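Local coordinates for protein alcohol dehydrogenase, zinc-containing (Thermotoga maritima, PDB 1VJ0) that binds two zinc ions and probably works as a zinc-dependent alcohol dehydrogenase with a nucleotide-binding Rossmann domain, at residues A181-A186 with I324-D328; A186-P191 with G292-V296; S193-K197 with L218-N222; V212-R216 with A236-D242. All coordinates share one frame; numbering follows the deposited sequence.

Contact 1 (A181-A186 with I324-D328); sequences ATAYHA and IWVSD
H185 ND1 donates to V326 O at 2.7 Å, a nearly straight bond with an N-H...O angle of 165°. The carbonyl oxygen lies in the imidazole plane, whereas ND1 stands above the plane of the V326 carbonyl, 46° out of it. Swinging CG away from the backbone N, with chi1 at -179°, carries the ring off helix 170-188 to the loop 324-328. The same edge meets a second carbonyl, with H185 CE1 3.3 Å from W325 O. One ring face is covered by the CG2 methyl of I324, a CH-pi contact 3.6 Å from the ring centroid. The other branch of I324 lies along A186, where CG1 is 4.0 Å from A186 CB. Nearer the zinc ligand C178, a water joins the segments, 2.5 Å from T182 OG1 and 2.7 Å from S327 OG, and S327 OG rests on A181 CB. H331 stacks on the imidazole, and N318 of a second subunit packs against it. A leucine in place of H185 would probably leave V326 O without its ND1 donor and the loop less firmly tied to the helix. With a carbonyl as its partner, ND1 probably carries a proton; the contact leaves the state of NE2 open.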
loop_
_atom_site.group_PDB
_atom_site.type_symbol
_atom_site.label_atom_id
_atom_site.label_comp_id
_atom_site.label_asym_id
_atom_site.label_seq_id
_atom_site.Cartn_x
_atom_site.Cartn_y
_atom_site.Cartn_z
ATOM N N ALA A 181 2.667 15.907 -15.197
ATOM C CA ALA A 181 2.981 15.454 -13.850
ATOM C C ALA A 181 1.772 15.429 -12.913
ATOM O O ALA A 181 1.665 14.575 -12.018
ATOM C CB ALA A 181 4.120 16.265 -13.280
ATOM N N THR A 182 0.815 16.336 -13.142
ATOM C CA THR A 182 -0.406 16.287 -12.387
ATOM C C THR A 182 -1.207 15.033 -12.782
ATOM O O THR A 182 -1.694 14.301 -11.907
ATOM C CB THR A 182 -1.183 17.605 -12.582
ATOM O OG1 THR A 182 -0.437 18.660 -12.007
ATOM C CG2 THR A 182 -2.499 17.574 -11.833
ATOM N N ALA A 183 -1.316 14.743 -14.083
ATOM C CA ALA A 183 -1.947 13.496 -14.513
ATOM C C ALA A 183 -1.204 12.260 -13.928
ATOM O O ALA A 183 -1.818 11.323 -13.443
ATOM C CB ALA A 183 -2.016 13.427 -16.069
ATOM N N TYR A 184 0.128 12.271 -13.953
ATOM C CA TYR A 184 0.874 11.190 -13.331
ATOM C C TYR A 184 0.508 11.029 -11.860
ATOM O O TYR A 184 0.222 9.911 -11.389
ATOM C CB TYR A 184 2.419 11.247 -13.586
ATOM C CG TYR A 184 2.961 9.992 -12.992
ATOM C CD1 TYR A 184 2.822 8.796 -13.655
ATOM C CD2 TYR A 184 3.449 9.978 -11.701
ATOM C CE1 TYR A 184 3.174 7.605 -13.059
ATOM C CE2 TYR A 184 3.827 8.783 -11.097
ATOM C CZ TYR A 184 3.675 7.615 -11.774
ATOM O OH TYR A 184 4.018 6.446 -11.144
ATOM N N HIS A 185 0.527 12.117 -11.106
ATOM C CA HIS A 185 0.166 12.103 -9.706
ATOM C C HIS A 185 -1.177 11.361 -9.545
ATOM O O HIS A 185 -1.385 10.513 -8.650
ATOM C CB HIS A 185 0.087 13.576 -9.205
ATOM C CG HIS A 185 -0.249 13.736 -7.753
ATOM N ND1 HIS A 185 -0.234 14.968 -7.121
ATOM C CD2 HIS A 185 -0.523 12.830 -6.793
ATOM C CE1 HIS A 185 -0.557 14.807 -5.849
ATOM N NE2 HIS A 185 -0.722 13.512 -5.616
ATOM N N ALA A 186 -2.115 11.685 -10.411
ATOM C CA ALA A 186 -3.447 11.123 -10.302
ATOM C C ALA A 186 -3.495 9.637 -10.422
ATOM O O ALA A 186 -4.279 8.979 -9.741
ATOM C CB ALA A 186 -4.317 11.704 -11.373
ATOM N N ILE A 324 -6.410 15.631 -6.266
ATOM C CA ILE A 324 -5.015 15.667 -6.697
ATOM C C ILE A 324 -4.515 17.123 -6.789
ATOM O O ILE A 324 -5.047 17.931 -7.578
ATOM C CB ILE A 324 -4.832 14.940 -8.075
ATOM C CG1 ILE A 324 -5.422 13.547 -8.034
ATOM C CG2 ILE A 324 -3.357 14.967 -8.502
ATOM C CD1 ILE A 324 -4.789 12.608 -7.064
ATOM N N TRP A 325 -3.550 17.462 -5.941
ATOM C CA TRP A 325 -2.960 18.775 -5.933
ATOM C C TRP A 325 -1.539 18.712 -6.540
ATOM O O TRP A 325 -0.646 18.090 -5.956
ATOM C CB TRP A 325 -2.890 19.352 -4.511
ATOM C CG TRP A 325 -2.375 20.752 -4.537
ATOM C CD1 TRP A 325 -1.220 21.243 -3.986
ATOM C CD2 TRP A 325 -3.006 21.829 -5.172
ATOM N NE1 TRP A 325 -1.106 22.582 -4.253
ATOM C CE2 TRP A 325 -2.197 22.970 -4.978
ATOM C CE3 TRP A 325 -4.218 21.963 -5.880
ATOM C CZ2 TRP A 325 -2.527 24.221 -5.492
ATOM C CZ3 TRP A 325 -4.536 23.206 -6.424
ATOM C CH2 TRP A 325 -3.693 24.326 -6.205
ATOM N N VAL A 326 -1.355 19.416 -7.655
ATOM C CA VAL A 326 -0.058 19.561 -8.321
ATOM C C VAL A 326 0.754 18.234 -8.341
ATOM O O VAL A 326 0.188 17.184 -8.691
ATOM C CB VAL A 326 0.720 20.859 -7.849
ATOM C CG1 VAL A 326 -0.184 22.099 -8.040
ATOM C CG2 VAL A 326 1.187 20.762 -6.460
ATOM N N SER A 327 2.051 18.298 -8.110
ATOM C CA SER A 327 2.911 17.139 -8.208
ATOM C C SER A 327 4.185 17.484 -7.512
ATOM O O SER A 327 4.442 18.654 -7.208
ATOM C CB SER A 327 3.200 16.841 -9.667
ATOM O OG SER A 327 3.667 18.002 -10.307
ATOM N N ASP A 328 4.995 16.465 -7.265
ATOM C CA ASP A 328 6.285 16.643 -6.657
ATOM C C ASP A 328 7.393 16.069 -7.535
ATOM O O ASP A 328 7.161 15.669 -8.665
ATOM C CB ASP A 328 6.288 16.084 -5.217
ATOM C CG ASP A 328 6.136 14.598 -5.151
ATOM O OD1 ASP A 328 6.515 13.849 -6.088
ATOM O OD2 ASP A 328 5.671 14.079 -4.137
HETATM O O HOH W 1 2.010 19.310 -11.909
#

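Contact 2 (A186-P191 with G292-V296); sequences AFDEYP and GFYSV
Aromatic contacts dominate the meeting of A186-P191 with strand 292-296. The Y190 ring turns its edge to the face of F293 in an offset edge-to-face pair, planes at 89° and centroids 5.6 Å apart. The offset brings Y190 CD1 within 3.7 Å of F293 CB, which lies close to the tyrosine ring plane. Y190 also gives its CA to the F293 face, a CH-pi contact 4.2 Å from the ring centroid. CG anti to the backbone N (chi1 -164°) carries the F293 ring off the strand to E189-P191. Apolar contacts continue around that ring: P191 CD is 3.6 Å from F293 CE2, and E189 CB lies 4.1 Å from F293 CZ. The polar link is one hydrogen bond, S295 OG to A186 O at 2.8 Å, with the hydroxyl tilted 25° from the carbonyl plane; beside it the CB atoms of A186 and S295 pack at 3.9 Å. Y190 OH is engaged by K197 NZ, and the tyrosine ring also meets F194 and F270. The joint is chiefly hydrophobic: perpendicular rings hold the chain leaving helix 170-188 over the strand, while the buried S295 hydroxyl serves a helix carbonyl.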
loop_
_atom_site.group_PDB
_atom_site.type_symbol
_atom_site.label_atom_id
_atom_site.label_comp_id
_atom_site.label_asym_id
_atom_site.label_seq_id
_atom_site.Cartn_x
_atom_site.Cartn_y
_atom_site.Cartn_z
ATOM N N ALA A 186 -2.115 11.685 -10.411
ATOM C CA ALA A 186 -3.447 11.123 -10.302
ATOM C C ALA A 186 -3.495 9.637 -10.422
ATOM O O ALA A 186 -4.279 8.979 -9.741
ATOM C CB ALA A 186 -4.317 11.704 -11.373
ATOM N N PHE A 187 -2.707 9.112 -11.349
ATOM C CA PHE A 187 -2.566 7.673 -11.572
ATOM C C PHE A 187 -1.744 6.999 -10.501
ATOM O O PHE A 187 -2.070 5.864 -10.086
ATOM C CB PHE A 187 -1.992 7.427 -12.963
ATOM C CG PHE A 187 -3.016 7.562 -14.063
ATOM C CD1 PHE A 187 -3.287 8.791 -14.638
ATOM C CD2 PHE A 187 -3.694 6.427 -14.549
ATOM C CE1 PHE A 187 -4.260 8.915 -15.647
ATOM C CE2 PHE A 187 -4.633 6.525 -15.557
ATOM C CZ PHE A 187 -4.944 7.818 -16.097
ATOM N N ASP A 188 -0.737 7.699 -9.994
ATOM C CA ASP A 188 0.161 7.159 -8.971
ATOM C C ASP A 188 -0.587 6.924 -7.669
ATOM O O ASP A 188 -0.164 6.109 -6.870
ATOM C CB ASP A 188 1.292 8.148 -8.712
ATOM C CG ASP A 188 2.445 7.550 -7.995
ATOM O OD1 ASP A 188 3.042 6.560 -8.494
ATOM O OD2 ASP A 188 2.859 8.062 -6.932
ATOM N N GLU A 189 -1.685 7.641 -7.439
ATOM C CA GLU A 189 -2.456 7.451 -6.194
ATOM C C GLU A 189 -3.276 6.139 -6.177
ATOM O O GLU A 189 -3.689 5.684 -5.119
ATOM C CB GLU A 189 -3.395 8.638 -5.963
ATOM C CG GLU A 189 -2.693 9.918 -5.606
ATOM C CD GLU A 189 -1.886 9.791 -4.316
ATOM O OE1 GLU A 189 -2.391 9.254 -3.304
ATOM O OE2 GLU A 189 -0.714 10.162 -4.339
ATOM N N TYR A 190 -3.514 5.548 -7.335
ATOM C CA TYR A 190 -4.254 4.271 -7.442
ATOM C C TYR A 190 -3.465 3.107 -6.793
ATOM O O TYR A 190 -2.327 2.877 -7.164
ATOM C CB TYR A 190 -4.462 3.945 -8.919
ATOM C CG TYR A 190 -5.383 2.770 -9.161
ATOM C CD1 TYR A 190 -6.718 2.831 -8.775
ATOM C CD2 TYR A 190 -4.957 1.661 -9.851
ATOM C CE1 TYR A 190 -7.582 1.780 -9.022
ATOM C CE2 TYR A 190 -5.812 0.587 -10.115
ATOM C CZ TYR A 190 -7.107 0.642 -9.681
ATOM O OH TYR A 190 -7.965 -0.377 -9.946
ATOM N N PRO A 191 -4.044 2.420 -5.818
ATOM C CA PRO A 191 -3.269 1.464 -5.013
ATOM C C PRO A 191 -3.063 0.062 -5.611
ATOM O O PRO A 191 -2.619 -0.782 -4.915
ATOM C CB PRO A 191 -4.079 1.398 -3.706
ATOM C CG PRO A 191 -5.487 1.646 -4.119
ATOM C CD PRO A 191 -5.409 2.611 -5.279
ATOM N N GLY A 292 -14.587 1.258 -6.871
ATOM C CA GLY A 292 -13.850 2.089 -7.804
ATOM C C GLY A 292 -13.084 3.274 -7.212
ATOM O O GLY A 292 -13.329 3.695 -6.044
ATOM N N PHE A 293 -12.165 3.818 -8.017
ATOM C CA PHE A 293 -11.284 4.923 -7.617
ATOM C C PHE A 293 -11.399 6.127 -8.537
ATOM O O PHE A 293 -11.295 6.037 -9.742
ATOM C CB PHE A 293 -9.849 4.371 -7.558
ATOM C CG PHE A 293 -8.882 5.226 -6.822
ATOM C CD1 PHE A 293 -8.390 6.365 -7.403
ATOM C CD2 PHE A 293 -8.392 4.832 -5.604
ATOM C CE1 PHE A 293 -7.462 7.144 -6.748
ATOM C CE2 PHE A 293 -7.436 5.586 -4.958
ATOM C CZ PHE A 293 -6.988 6.764 -5.546
ATOM N N TYR A 294 -11.687 7.287 -7.974
ATOM C CA TYR A 294 -11.925 8.471 -8.763
ATOM C C TYR A 294 -10.910 9.547 -8.351
ATOM O O TYR A 294 -11.029 10.093 -7.279
ATOM C CB TYR A 294 -13.328 8.936 -8.459
ATOM C CG TYR A 294 -13.998 9.908 -9.401
ATOM C CD1 TYR A 294 -13.330 10.563 -10.439
ATOM C CD2 TYR A 294 -15.349 10.081 -9.300
ATOM C CE1 TYR A 294 -14.006 11.446 -11.286
ATOM C CE2 TYR A 294 -16.030 10.945 -10.153
ATOM C CZ TYR A 294 -15.345 11.618 -11.148
ATOM O OH TYR A 294 -16.074 12.434 -11.986
ATOM N N SER A 295 -9.925 9.841 -9.203
ATOM C CA SER A 295 -8.955 10.889 -8.986
ATOM C C SER A 295 -9.513 12.139 -9.603
ATOM O O SER A 295 -9.807 12.163 -10.795
ATOM C CB SER A 295 -7.593 10.615 -9.649
ATOM O OG SER A 295 -6.837 9.696 -8.854
ATOM N N VAL A 296 -9.617 13.181 -8.790
ATOM C CA VAL A 296 -10.156 14.450 -9.211
ATOM C C VAL A 296 -9.018 15.461 -9.291
ATOM O O VAL A 296 -8.495 15.916 -8.277
ATOM C CB VAL A 296 -11.278 14.912 -8.271
ATOM C CG1 VAL A 296 -11.859 16.171 -8.771
ATOM C CG2 VAL A 296 -12.335 13.833 -8.160
#

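Contact 3 (S193-K197 with L218-N222); sequences SFAGK and LGAEN
Two turns leading into neighbouring parallel strands of the Rossmann sheet meet here: the type II turn F194-K197 and the Schellman motif at G219 that ends helix 206-217. K197 O is gripped twice. E221 N binds it at 2.8 Å in the carbonyl plane, though bent (133° at hydrogen), and N222 N at 3.1 Å is straighter but tilted from that plane. Next to this fork A220 CA points its hydrogen at F194 O, 3.3 Å away, in a C-H...O contact. F194 CB lies over L218 O, and the ring runs alongside the leucine, F194 CD2 being 4.0 Å from L218 CB. Two waters stitch the backbones, one taking F194 N and giving to L218 O, the other linking G196 N to G219 O. The first turn is braced from within: S193 OG accepts from A195 N in an ST turn, and K197 NZ meets S193 O at 2.9 Å, nearly end-on to the carbonyl, as well as Y190 OH. E221 CB packs against K197 O while its carboxylate reaches S337 of a third subunit. The contact lies at the entry to strands 198-202 and 222-227, with F194 turned inward among Y190, F270 and F187 of helix 170-188.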
loop_
_atom_site.group_PDB
_atom_site.type_symbol
_atom_site.label_atom_id
_atom_site.label_comp_id
_atom_site.label_asym_id
_atom_site.label_seq_id
_atom_site.Cartn_x
_atom_site.Cartn_y
_atom_site.Cartn_z
ATOM N N SER A 193 -2.102 -2.298 -9.533
ATOM C CA SER A 193 -1.730 -2.193 -10.955
ATOM C C SER A 193 -2.944 -1.920 -11.847
ATOM O O SER A 193 -4.068 -2.210 -11.473
ATOM C CB SER A 193 -0.971 -3.427 -11.417
ATOM O OG SER A 193 -1.717 -4.305 -12.205
ATOM N N PHE A 194 -2.691 -1.312 -13.010
ATOM C CA PHE A 194 -3.698 -1.043 -14.013
ATOM C C PHE A 194 -3.972 -2.242 -14.956
ATOM O O PHE A 194 -4.882 -2.192 -15.767
ATOM C CB PHE A 194 -3.324 0.235 -14.781
ATOM C CG PHE A 194 -3.621 1.475 -13.995
ATOM C CD1 PHE A 194 -4.894 1.998 -13.997
ATOM C CD2 PHE A 194 -2.656 2.067 -13.209
ATOM C CE1 PHE A 194 -5.224 3.135 -13.200
ATOM C CE2 PHE A 194 -2.961 3.193 -12.428
ATOM C CZ PHE A 194 -4.250 3.722 -12.434
ATOM N N ALA A 195 -3.270 -3.354 -14.772
ATOM C CA ALA A 195 -3.530 -4.555 -15.551
ATOM C C ALA A 195 -4.975 -5.014 -15.390
ATOM O O ALA A 195 -5.499 -5.150 -14.267
ATOM C CB ALA A 195 -2.644 -5.647 -15.135
ATOM N N GLY A 196 -5.608 -5.268 -16.515
ATOM C CA GLY A 196 -6.996 -5.666 -16.545
ATOM C C GLY A 196 -7.985 -4.555 -16.177
ATOM O O GLY A 196 -9.202 -4.855 -16.028
ATOM N N LYS A 197 -7.527 -3.311 -16.005
ATOM C CA LYS A 197 -8.416 -2.277 -15.547
ATOM C C LYS A 197 -8.988 -1.423 -16.709
ATOM O O LYS A 197 -8.364 -1.248 -17.767
ATOM C CB LYS A 197 -7.762 -1.376 -14.474
ATOM C CG LYS A 197 -7.141 -2.158 -13.273
ATOM C CD LYS A 197 -8.213 -2.718 -12.378
ATOM C CE LYS A 197 -7.643 -3.584 -11.291
ATOM N NZ LYS A 197 -6.699 -2.773 -10.429
ATOM N N LEU A 218 0.994 2.411 -18.212
ATOM C CA LEU A 218 0.916 1.638 -16.956
ATOM C C LEU A 218 0.165 0.313 -17.143
ATOM O O LEU A 218 0.111 -0.504 -16.238
ATOM C CB LEU A 218 0.242 2.472 -15.880
ATOM C CG LEU A 218 0.986 3.761 -15.504
ATOM C CD1 LEU A 218 0.257 4.537 -14.444
ATOM C CD2 LEU A 218 2.415 3.458 -15.067
ATOM N N GLY A 219 -0.373 0.102 -18.329
ATOM C CA GLY A 219 -0.903 -1.198 -18.701
ATOM C C GLY A 219 -2.403 -1.363 -18.549
ATOM O O GLY A 219 -2.896 -2.499 -18.489
ATOM N N ALA A 220 -3.149 -0.254 -18.558
ATOM C CA ALA A 220 -4.614 -0.348 -18.504
ATOM C C ALA A 220 -5.127 -1.156 -19.654
ATOM O O ALA A 220 -4.591 -1.086 -20.766
ATOM C CB ALA A 220 -5.261 1.019 -18.550
ATOM N N GLU A 221 -6.202 -1.895 -19.414
ATOM C CA GLU A 221 -6.778 -2.681 -20.478
ATOM C C GLU A 221 -7.627 -1.854 -21.438
ATOM O O GLU A 221 -7.546 -2.004 -22.679
ATOM C CB GLU A 221 -7.623 -3.810 -19.892
ATOM C CG GLU A 221 -8.174 -4.742 -20.954
ATOM C CD GLU A 221 -8.947 -5.890 -20.336
ATOM O OE1 GLU A 221 -8.344 -6.662 -19.567
ATOM O OE2 GLU A 221 -10.164 -5.992 -20.589
ATOM N N ASN A 222 -8.504 -1.041 -20.880
ATOM C CA ASN A 222 -9.357 -0.168 -21.683
ATOM C C ASN A 222 -9.209 1.285 -21.246
ATOM O O ASN A 222 -9.191 1.592 -20.050
ATOM C CB ASN A 222 -10.845 -0.538 -21.517
ATOM C CG ASN A 222 -11.147 -1.958 -21.833
ATOM O OD1 ASN A 222 -11.702 -2.698 -20.996
ATOM N ND2 ASN A 222 -10.829 -2.355 -23.014
HETATM O O HOH W 2 -0.009 -0.816 -13.512
HETATM O O HOH W 3 -4.149 -4.945 -18.970
#

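Contact 4 (V212-R216 with A236-D242); sequences VVIAR and AEEIGAD
R216 NH1 holds two oxygens of the turn after helix 230-238. It donates to G240 O at 2.8 Å, almost end-on to that carbonyl, and to D242 OD2 at 2.7 Å in a salt bridge with an N-H...O angle of 167°. Both oxygens lie near the guanidinium plane at its edge. The carboxylate is turned 69° from that plane, and NH1 meets OD2 from above the carboxylate; NH2 adds a weak, bent bond to the same oxygen at 3.3 Å. Bends at chi2 and chi3 fold the arginine chain back across G240, with CD 3.6 Å from G240 O.

Behind this polar edge, methyls pack on the turn. V212 CG1 fits against the turn backbone, 3.5 Å from A241 N, and meets I239 CG1 at 3.9 Å. V213 CG2 touches I239 CD1 at 4.1 Å, these two side chains crossing at about a right angle.

Farther out, R216 NH2 bonds to A220 O and D242 OD2 accepts from V223 N, which helps to fix both charged groups. Replacing R216 by a leucine would probably leave the D242 carboxylate without its charged mate and G240 O without its side-chain donor. The turn itself is a Schellman motif. G240 has positive phi, and a CB there would come tight against R216 CG. A236 O accepts from I239 N and A241 N on opposite faces of its plane. Packing of successive helices 206-217 and 230-238, each leading into the next parallel strand, is the beta-alpha-beta arrangement of the Rossmann fold.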
loop_
_atom_site.group_PDB
_atom_site.type_symbol
_atom_site.label_atom_id
_atom_site.label_comp_id
_atom_site.label_asym_id
_atom_site.label_seq_id
_atom_site.Cartn_x
_atom_site.Cartn_y
_atom_site.Cartn_z
ATOM N N VAL A 212 -4.358 9.727 -21.034
ATOM C CA VAL A 212 -4.488 8.627 -22.014
ATOM C C VAL A 212 -3.168 7.866 -22.161
ATOM O O VAL A 212 -3.122 6.629 -22.014
ATOM C CB VAL A 212 -4.969 9.138 -23.413
ATOM C CG1 VAL A 212 -4.933 8.016 -24.468
ATOM C CG2 VAL A 212 -6.426 9.704 -23.299
ATOM N N VAL A 213 -2.087 8.592 -22.415
ATOM C CA VAL A 213 -0.770 7.998 -22.584
ATOM C C VAL A 213 -0.251 7.333 -21.297
ATOM O O VAL A 213 0.328 6.235 -21.348
ATOM C CB VAL A 213 0.207 9.061 -23.135
ATOM C CG1 VAL A 213 1.648 8.576 -23.161
ATOM C CG2 VAL A 213 -0.244 9.509 -24.511
ATOM N N ILE A 214 -0.514 7.941 -20.137
ATOM C CA ILE A 214 -0.075 7.382 -18.876
ATOM C C ILE A 214 -0.868 6.128 -18.637
ATOM O O ILE A 214 -0.272 5.113 -18.292
ATOM C CB ILE A 214 -0.223 8.370 -17.738
ATOM C CG1 ILE A 214 0.773 9.533 -17.916
ATOM C CG2 ILE A 214 -0.084 7.727 -16.358
ATOM C CD1 ILE A 214 0.307 10.815 -17.162
ATOM N N ALA A 215 -2.179 6.175 -18.841
ATOM C CA ALA A 215 -3.010 4.966 -18.631
ATOM C C ALA A 215 -2.512 3.806 -19.472
ATOM O O ALA A 215 -2.355 2.693 -18.989
ATOM C CB ALA A 215 -4.492 5.240 -18.940
ATOM N N ARG A 216 -2.255 4.089 -20.749
ATOM C CA ARG A 216 -1.728 3.083 -21.678
ATOM C C ARG A 216 -0.362 2.561 -21.180
ATOM O O ARG A 216 -0.134 1.372 -21.138
ATOM C CB ARG A 216 -1.573 3.671 -23.078
ATOM C CG ARG A 216 -2.795 3.640 -23.952
ATOM C CD ARG A 216 -2.972 2.317 -24.792
ATOM N NE ARG A 216 -3.683 1.296 -24.016
ATOM C CZ ARG A 216 -4.984 1.025 -24.075
ATOM N NH1 ARG A 216 -5.780 1.693 -24.890
ATOM N NH2 ARG A 216 -5.497 0.069 -23.304
ATOM N N ALA A 236 -7.439 12.058 -28.930
ATOM C CA ALA A 236 -7.370 11.072 -27.868
ATOM C C ALA A 236 -7.281 9.672 -28.442
ATOM O O ALA A 236 -6.480 8.889 -27.962
ATOM C CB ALA A 236 -8.564 11.169 -26.944
ATOM N N GLU A 237 -8.071 9.374 -29.473
ATOM C CA GLU A 237 -7.947 8.093 -30.196
ATOM C C GLU A 237 -6.584 7.882 -30.841
ATOM O O GLU A 237 -6.009 6.785 -30.776
ATOM C CB GLU A 237 -9.013 7.993 -31.305
ATOM C CG GLU A 237 -10.443 7.879 -30.740
ATOM C CD GLU A 237 -11.545 8.087 -31.768
ATOM O OE1 GLU A 237 -11.230 8.382 -32.946
ATOM O OE2 GLU A 237 -12.735 7.986 -31.369
ATOM N N GLU A 238 -6.077 8.911 -31.495
ATOM C CA GLU A 238 -4.753 8.835 -32.097
ATOM C C GLU A 238 -3.617 8.561 -31.106
ATOM O O GLU A 238 -2.590 7.996 -31.506
ATOM C CB GLU A 238 -4.469 10.101 -32.845
ATOM C CG GLU A 238 -5.308 10.166 -34.107
ATOM C CD GLU A 238 -5.082 11.403 -34.929
ATOM O OE1 GLU A 238 -4.285 12.281 -34.497
ATOM O OE2 GLU A 238 -5.700 11.473 -36.013
ATOM N N ILE A 239 -3.771 8.924 -29.838
ATOM C CA ILE A 239 -2.665 8.711 -28.859
ATOM C C ILE A 239 -2.948 7.549 -27.901
ATOM O O ILE A 239 -2.195 7.331 -26.929
ATOM C CB ILE A 239 -2.277 10.001 -28.090
ATOM C CG1 ILE A 239 -3.386 10.445 -27.144
ATOM C CG2 ILE A 239 -1.843 11.159 -29.058
ATOM C CD1 ILE A 239 -3.081 11.728 -26.464
ATOM N N GLY A 240 -4.054 6.846 -28.123
ATOM C CA GLY A 240 -4.244 5.503 -27.576
ATOM C C GLY A 240 -5.576 5.184 -26.918
ATOM O O GLY A 240 -5.717 4.103 -26.392
ATOM N N ALA A 241 -6.530 6.124 -26.884
ATOM C CA ALA A 241 -7.866 5.818 -26.349
ATOM C C ALA A 241 -8.542 4.708 -27.172
ATOM O O ALA A 241 -8.529 4.738 -28.425
ATOM C CB ALA A 241 -8.737 7.082 -26.316
ATOM N N ASP A 242 -9.187 3.759 -26.492
ATOM C CA ASP A 242 -9.949 2.697 -27.166
ATOM C C ASP A 242 -11.345 3.162 -27.602
ATOM O O ASP A 242 -11.918 2.611 -28.519
ATOM C CB ASP A 242 -10.132 1.499 -26.216
ATOM C CG ASP A 242 -8.809 0.865 -25.815
ATOM O OD1 ASP A 242 -8.157 0.287 -26.706
ATOM O OD2 ASP A 242 -8.366 0.879 -24.664
#

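Overall arrangement
The four contacts run across the Rossmann domain. Contacts 1 and 2 share A186 on helix 170-188, their centres 10 Å apart, and I324 N probably bonds to V296 O at 2.9 Å. Contact 2 meets contact 3 through Y190 OH and K197 NZ, 2.8 Å apart, and through F187, which also packs on I214 and A215 of contact 4. Contacts 3 and 4 lie 12 Å apart between centres and interlock: their segments alternate along the chain, and A220 N probably bonds to A215 O. Only contact 1 lies near the metals: the T182 side chain is about 8 Å from a zinc ion and about 5 Å from that of its ligand C178. The other three are remote from both zinc sites.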